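Local coordinates for protein response regulator (Colwellia psychrerythraea, PDB 3EQZ) that belongs to the response regulator family and adopts the CheY-like receiver fold, a module that generally serves in signalling, at residues B[5-10]-B[40-45]; B[47-52]-B[76-81]. All blocks are in the same frame, centred on the assembly; numbering follows the deposited sequence.

Overall arrangement
Both contacts lie within one receiver domain, built round a parallel sheet with strand order 30-33, 6-9, 49-53, 76-81, 101-107, and their centres are about 9 Å apart. They follow each other along the chain: contact 1 closes at N45, and contact 2 opens two residues later. Contact 1 folds the loop after helix 36-39 against strand 6-9, near the surface. Contact 2 pairs strand 49-53 with strand 76-81 in the buried middle of the sheet. Because 6-9 and 49-53 are themselves neighbours, the two meet directly, through a salt bridge from R5 to D48 and packing of L44 on I50. The loop is thus tied to the middle of the sheet of the same chain.

Contact 1: residues B[5-10]-B[40-45]; sequences RVFIVD and LTLSLN
Between strand 6-9 and the loop 40-45 the backbones stay well apart, with R5 CA and N45 CA the nearest pair at 9.0 Å, so the contact rests mainly on side chains. F7 is its apolar centre. Two leucines of the loop each bring one methyl obliquely to the same side of its ring: L42 CD1 lies 3.6 Å from F7 CE1, and L44 CD2 3.8 Å from F7 CE2. The L44 methyl also makes an off-centre CH-pi contact, CD2 standing 4.3 Å from the ring centroid and 29° off the normal. With CG anti to the carbonyl carbon (chi1 -64°), the ring extends toward the loop and turns this side to both leucines. Its far edge meets R5: CZ of F7 lies under the centre of the guanidinium, 3.6 Å from that plane, an edge-to-face arrangement. The bend at chi3 (-58°) brings the guanidinium across the end of the ring. R5 NH2 forms a salt bridge with OD2 of D48, the same oxygen that accepts the backbone N-H of N45. The N45 amide and guanidinium planes are nearly parallel, though the side chains cross at a slant; N45 ND2 is 3.2 Å from R5 NH2, but as both are donors this is no hydrogen bond. S43 O lies at the guanidinium edge, too far for a bond. With no hydrogen bond crossing between strand and loop, the direct contact is the packing of L42 and L44 on one side of F7, and the polar link is indirect, through the D48 carboxylate shared by R5 and N45.

Contact 2: residues B[47-52]-B[76-81]; sequences QDIIIL and SLILIS
I49 to L52 pair in parallel with S76 to L79, the short strand segments running 18° apart and their axes 4.7 Å apart at the closest. Five backbone hydrogen bonds join them in the zigzag of a parallel sheet: S76 N to D48 O, I50 N to S76 O, I78 N to I50 O, L52 N to I78 O, and I80 N to L52 O. The central two are the straightest; I78 N and I50 O are 2.7 Å apart, with an angle of 166° at the hydrogen. Weaker CA-H...O contacts fill in beside them, as from I49 CA to S76 O at 3.4 Å. At the N-terminal end of the pairing, D48 O is gripped twice, by S76 N and by a water that in turn accepts the hydroxyl hydrogen of S76 OG, 2.7 Å away. Apolar contacts occupy both faces. On the face of I50, L52, L77 and L79, L77 keeps CG anti to the backbone N (chi1 -176°), turning CD1 toward I50 CG2, 3.7 Å away, and L52 CB. The L52 side chain lies alongside that of L79, their CD2 methyls 4.0 Å apart, and L52 also packs on V64 and I65 of helix 60-70. On the face of I49, I51 and I78, the CD1 of I78 spans I49 CG2 and I51 CG1. I51 CG2 presses on I80 CD1 at 3.4 Å, closer than usual van der Waals contact, with L19 of helix 13-23 touching both residues. Strands 49-53 and 76-81, linked by helix 60-70, make a beta-alpha-beta crossover, the repeating element of the CheY-like receiver fold.

Contact 1: residues B[5-10]-B[40-45]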
loop_
_atom_site.group_PDB
_atom_site.type_symbol
_atom_site.label_atom_id
_atom_site.label_comp_id
_atom_site.label_asym_id
_atom_site.label_seq_id
_atom_site.Cartn_x
_atom_site.Cartn_y
_atom_site.Cartn_z
ATOM N N ARG B 5 1.485 -12.719 -30.034
ATOM C CA ARG B 5 0.893 -13.781 -29.244
ATOM C C ARG B 5 0.361 -13.184 -27.919
ATOM O O ARG B 5 1.051 -12.372 -27.282
ATOM C CB ARG B 5 1.905 -14.903 -28.996
ATOM C CG ARG B 5 2.502 -15.533 -30.299
ATOM C CD ARG B 5 3.384 -16.780 -29.985
ATOM N NE ARG B 5 4.482 -16.442 -29.066
ATOM C CZ ARG B 5 5.377 -17.325 -28.610
ATOM N NH1 ARG B 5 5.310 -18.588 -29.011
ATOM N NH2 ARG B 5 6.335 -16.967 -27.769
ATOM N N VAL B 6 -0.854 -13.563 -27.543
ATOM C CA VAL B 6 -1.409 -13.211 -26.228
ATOM C C VAL B 6 -1.578 -14.532 -25.491
ATOM O O VAL B 6 -2.066 -15.493 -26.078
ATOM C CB VAL B 6 -2.747 -12.473 -26.338
ATOM C CG1 VAL B 6 -3.314 -12.153 -24.947
ATOM C CG2 VAL B 6 -2.577 -11.193 -27.159
ATOM N N PHE B 7 -1.112 -14.606 -24.253
ATOM C CA PHE B 7 -1.296 -15.802 -23.418
ATOM C C PHE B 7 -2.165 -15.419 -22.264
ATOM O O PHE B 7 -1.808 -14.489 -21.508
ATOM C CB PHE B 7 0.051 -16.302 -22.898
ATOM C CG PHE B 7 0.974 -16.761 -24.005
ATOM C CD1 PHE B 7 0.892 -18.063 -24.509
ATOM C CD2 PHE B 7 1.902 -15.898 -24.568
ATOM C CE1 PHE B 7 1.733 -18.506 -25.572
ATOM C CE2 PHE B 7 2.761 -16.338 -25.636
ATOM C CZ PHE B 7 2.660 -17.638 -26.139
ATOM N N ILE B 8 -3.290 -16.101 -22.133
ATOM C CA ILE B 8 -4.198 -15.905 -21.027
ATOM C C ILE B 8 -3.958 -17.004 -19.987
ATOM O O ILE B 8 -4.088 -18.197 -20.302
ATOM C CB ILE B 8 -5.684 -15.996 -21.465
ATOM C CG1 ILE B 8 -5.989 -14.891 -22.464
ATOM C CG2 ILE B 8 -6.640 -15.907 -20.216
ATOM C CD1 ILE B 8 -7.275 -15.082 -23.268
ATOM N N VAL B 9 -3.605 -16.593 -18.766
ATOM C CA VAL B 9 -3.300 -17.538 -17.691
ATOM C C VAL B 9 -4.305 -17.351 -16.526
ATOM O O VAL B 9 -4.291 -16.348 -15.794
ATOM C CB VAL B 9 -1.843 -17.393 -17.242
ATOM C CG1 VAL B 9 -1.429 -18.534 -16.317
ATOM C CG2 VAL B 9 -0.927 -17.265 -18.486
ATOM N N ASP B 10 -5.193 -18.327 -16.365
ATOM C CA ASP B 10 -6.302 -18.185 -15.427
ATOM C C ASP B 10 -6.864 -19.564 -15.289
ATOM O O ASP B 10 -7.285 -20.163 -16.293
ATOM C CB ASP B 10 -7.362 -17.278 -16.051
ATOM C CG ASP B 10 -8.525 -16.951 -15.098
ATOM O OD1 ASP B 10 -8.623 -17.537 -13.975
ATOM O OD2 ASP B 10 -9.331 -16.063 -15.484
ATOM N N LEU B 40 4.301 -22.101 -17.694
ATOM C CA LEU B 40 5.668 -21.749 -17.269
ATOM C C LEU B 40 6.777 -22.501 -18.005
ATOM O O LEU B 40 7.952 -22.220 -17.815
ATOM C CB LEU B 40 5.817 -21.916 -15.758
ATOM C CG LEU B 40 5.069 -20.873 -14.912
ATOM C CD1 LEU B 40 5.321 -21.041 -13.432
ATOM C CD2 LEU B 40 5.456 -19.459 -15.382
ATOM N N THR B 41 6.420 -23.446 -18.859
ATOM C CA THR B 41 7.445 -24.174 -19.612
ATOM C C THR B 41 7.799 -23.364 -20.843
ATOM O O THR B 41 8.846 -23.590 -21.472
ATOM C CB THR B 41 6.946 -25.591 -20.060
ATOM O OG1 THR B 41 5.811 -25.460 -20.929
ATOM C CG2 THR B 41 6.547 -26.453 -18.842
ATOM N N LEU B 42 6.935 -22.400 -21.180
ATOM C CA LEU B 42 7.121 -21.600 -22.404
ATOM C C LEU B 42 8.192 -20.548 -22.231
ATOM O O LEU B 42 8.388 -20.028 -21.140
ATOM C CB LEU B 42 5.825 -20.894 -22.801
ATOM C CG LEU B 42 4.647 -21.776 -23.178
ATOM C CD1 LEU B 42 3.468 -20.930 -23.537
ATOM C CD2 LEU B 42 5.085 -22.655 -24.336
ATOM N N SER B 43 8.893 -20.218 -23.309
ATOM C CA SER B 43 9.832 -19.082 -23.224
ATOM C C SER B 43 9.276 -17.936 -24.094
ATOM O O SER B 43 8.898 -18.118 -25.237
ATOM C CB SER B 43 11.298 -19.461 -23.582
ATOM O OG SER B 43 11.975 -20.184 -22.529
ATOM N N LEU B 44 9.177 -16.765 -23.508
ATOM C CA LEU B 44 8.416 -15.721 -24.119
ATOM C C LEU B 44 9.276 -14.647 -24.766
ATOM O O LEU B 44 10.425 -14.462 -24.396
ATOM C CB LEU B 44 7.517 -15.127 -23.044
ATOM C CG LEU B 44 6.800 -16.278 -22.347
ATOM C CD1 LEU B 44 6.274 -15.833 -20.999
ATOM C CD2 LEU B 44 5.698 -16.851 -23.251
ATOM N N ASN B 45 8.698 -13.931 -25.723
ATOM C CA ASN B 45 9.430 -12.888 -26.399
ATOM C C ASN B 45 8.979 -11.498 -25.968
ATOM O O ASN B 45 7.949 -11.316 -25.351
ATOM C CB ASN B 45 9.304 -13.025 -27.928
ATOM C CG ASN B 45 9.429 -14.455 -28.393
ATOM O OD1 ASN B 45 10.415 -15.136 -28.070
ATOM N ND2 ASN B 45 8.403 -14.940 -29.129
#

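Contact 2: residues B[47-52]-B[76-81]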
loop_
_atom_site.group_PDB
_atom_site.type_symbol
_atom_site.label_atom_id
_atom_site.label_comp_id
_atom_site.label_asym_id
_atom_site.label_seq_id
_atom_site.Cartn_x
_atom_site.Cartn_y
_atom_site.Cartn_z
ATOM N N GLN B 47 7.705 -9.322 -27.674
ATOM C CA GLN B 47 6.415 -8.931 -28.281
ATOM C C GLN B 47 5.199 -9.698 -27.755
ATOM O O GLN B 47 4.057 -9.375 -28.100
ATOM C CB GLN B 47 6.490 -9.035 -29.838
ATOM C CG GLN B 47 7.922 -8.725 -30.419
ATOM C CD GLN B 47 8.807 -10.030 -30.521
ATOM O OE1 GLN B 47 8.506 -10.947 -31.313
ATOM N NE2 GLN B 47 9.866 -10.111 -29.718
ATOM N N ASP B 48 5.435 -10.724 -26.937
ATOM C CA ASP B 48 4.336 -11.466 -26.314
ATOM C C ASP B 48 3.630 -10.596 -25.223
ATOM O O ASP B 48 4.270 -9.750 -24.567
ATOM C CB ASP B 48 4.826 -12.799 -25.719
ATOM C CG ASP B 48 5.416 -13.754 -26.804
ATOM O OD1 ASP B 48 4.969 -13.720 -28.000
ATOM O OD2 ASP B 48 6.345 -14.531 -26.468
ATOM N N ILE B 49 2.330 -10.791 -25.082
ATOM C CA ILE B 49 1.511 -10.135 -24.063
ATOM C C ILE B 49 0.887 -11.217 -23.166
ATOM O O ILE B 49 0.288 -12.168 -23.653
ATOM C CB ILE B 49 0.374 -9.375 -24.700
ATOM C CG1 ILE B 49 0.935 -8.236 -25.576
ATOM C CG2 ILE B 49 -0.549 -8.817 -23.602
ATOM C CD1 ILE B 49 -0.027 -7.893 -26.771
ATOM N N ILE B 50 1.067 -11.099 -21.865
ATOM C CA ILE B 50 0.573 -12.113 -20.928
ATOM C C ILE B 50 -0.536 -11.466 -20.110
ATOM O O ILE B 50 -0.318 -10.403 -19.505
ATOM C CB ILE B 50 1.666 -12.567 -19.957
ATOM C CG1 ILE B 50 2.878 -13.106 -20.751
ATOM C CG2 ILE B 50 1.115 -13.551 -18.917
ATOM C CD1 ILE B 50 4.139 -13.219 -19.862
ATOM N N ILE B 51 -1.711 -12.072 -20.104
ATOM C CA ILE B 51 -2.778 -11.623 -19.217
ATOM C C ILE B 51 -2.845 -12.624 -18.096
ATOM O O ILE B 51 -3.149 -13.797 -18.315
ATOM C CB ILE B 51 -4.127 -11.468 -19.944
ATOM C CG1 ILE B 51 -3.986 -10.508 -21.151
ATOM C CG2 ILE B 51 -5.258 -11.082 -18.979
ATOM C CD1 ILE B 51 -5.299 -10.428 -22.026
ATOM N N LEU B 52 -2.525 -12.159 -16.889
ATOM C CA LEU B 52 -2.337 -13.047 -15.752
ATOM C C LEU B 52 -3.388 -12.786 -14.664
ATOM O O LEU B 52 -3.434 -11.667 -14.104
ATOM C CB LEU B 52 -0.926 -12.898 -15.165
ATOM C CG LEU B 52 -0.600 -13.728 -13.873
ATOM C CD1 LEU B 52 -0.799 -15.268 -14.077
ATOM C CD2 LEU B 52 0.825 -13.454 -13.300
ATOM N N SER B 76 5.261 -8.325 -22.200
ATOM C CA SER B 76 4.381 -7.343 -21.533
ATOM C C SER B 76 3.424 -8.130 -20.673
ATOM O O SER B 76 2.947 -9.223 -21.081
ATOM C CB SER B 76 3.570 -6.532 -22.530
ATOM O OG SER B 76 4.418 -5.799 -23.376
ATOM N N LEU B 77 3.110 -7.569 -19.503
ATOM C CA LEU B 77 2.271 -8.239 -18.544
ATOM C C LEU B 77 1.048 -7.406 -18.134
ATOM O O LEU B 77 1.166 -6.200 -17.809
ATOM C CB LEU B 77 3.114 -8.624 -17.329
ATOM C CG LEU B 77 2.520 -9.430 -16.185
ATOM C CD1 LEU B 77 2.093 -10.760 -16.691
ATOM C CD2 LEU B 77 3.574 -9.561 -15.069
ATOM N N ILE B 78 -0.115 -8.048 -18.150
ATOM C CA ILE B 78 -1.361 -7.445 -17.642
ATOM C C ILE B 78 -1.853 -8.296 -16.478
ATOM O O ILE B 78 -1.871 -9.508 -16.589
ATOM C CB ILE B 78 -2.459 -7.411 -18.710
ATOM C CG1 ILE B 78 -2.042 -6.480 -19.856
ATOM C CG2 ILE B 78 -3.770 -7.014 -18.098
ATOM C CD1 ILE B 78 -2.738 -6.730 -21.246
ATOM N N LEU B 79 -2.185 -7.669 -15.345
ATOM C CA LEU B 79 -2.586 -8.403 -14.184
ATOM C C LEU B 79 -4.041 -8.189 -13.903
ATOM O O LEU B 79 -4.543 -7.077 -13.994
ATOM C CB LEU B 79 -1.785 -7.995 -12.961
ATOM C CG LEU B 79 -0.276 -8.046 -13.083
ATOM C CD1 LEU B 79 0.304 -7.375 -11.826
ATOM C CD2 LEU B 79 0.235 -9.544 -13.216
ATOM N N ILE B 80 -4.722 -9.254 -13.521
ATOM C CA ILE B 80 -6.145 -9.163 -13.266
ATOM C C ILE B 80 -6.483 -9.749 -11.930
ATOM O O ILE B 80 -5.921 -10.772 -11.558
ATOM C CB ILE B 80 -6.945 -9.852 -14.357
ATOM C CG1 ILE B 80 -6.527 -9.242 -15.733
ATOM C CG2 ILE B 80 -8.468 -9.616 -14.054
ATOM C CD1 ILE B 80 -7.447 -9.549 -16.879
ATOM N N SER B 81 -7.366 -9.055 -11.191
ATOM C CA SER B 81 -7.794 -9.493 -9.844
ATOM C C SER B 81 -8.779 -8.508 -9.226
ATOM O O SER B 81 -8.880 -7.371 -9.691
ATOM C CB SER B 81 -6.558 -9.536 -8.918
ATOM O OG SER B 81 -6.785 -10.414 -7.828
HETATM O O HOH W 1 4.875 -7.147 -25.625
#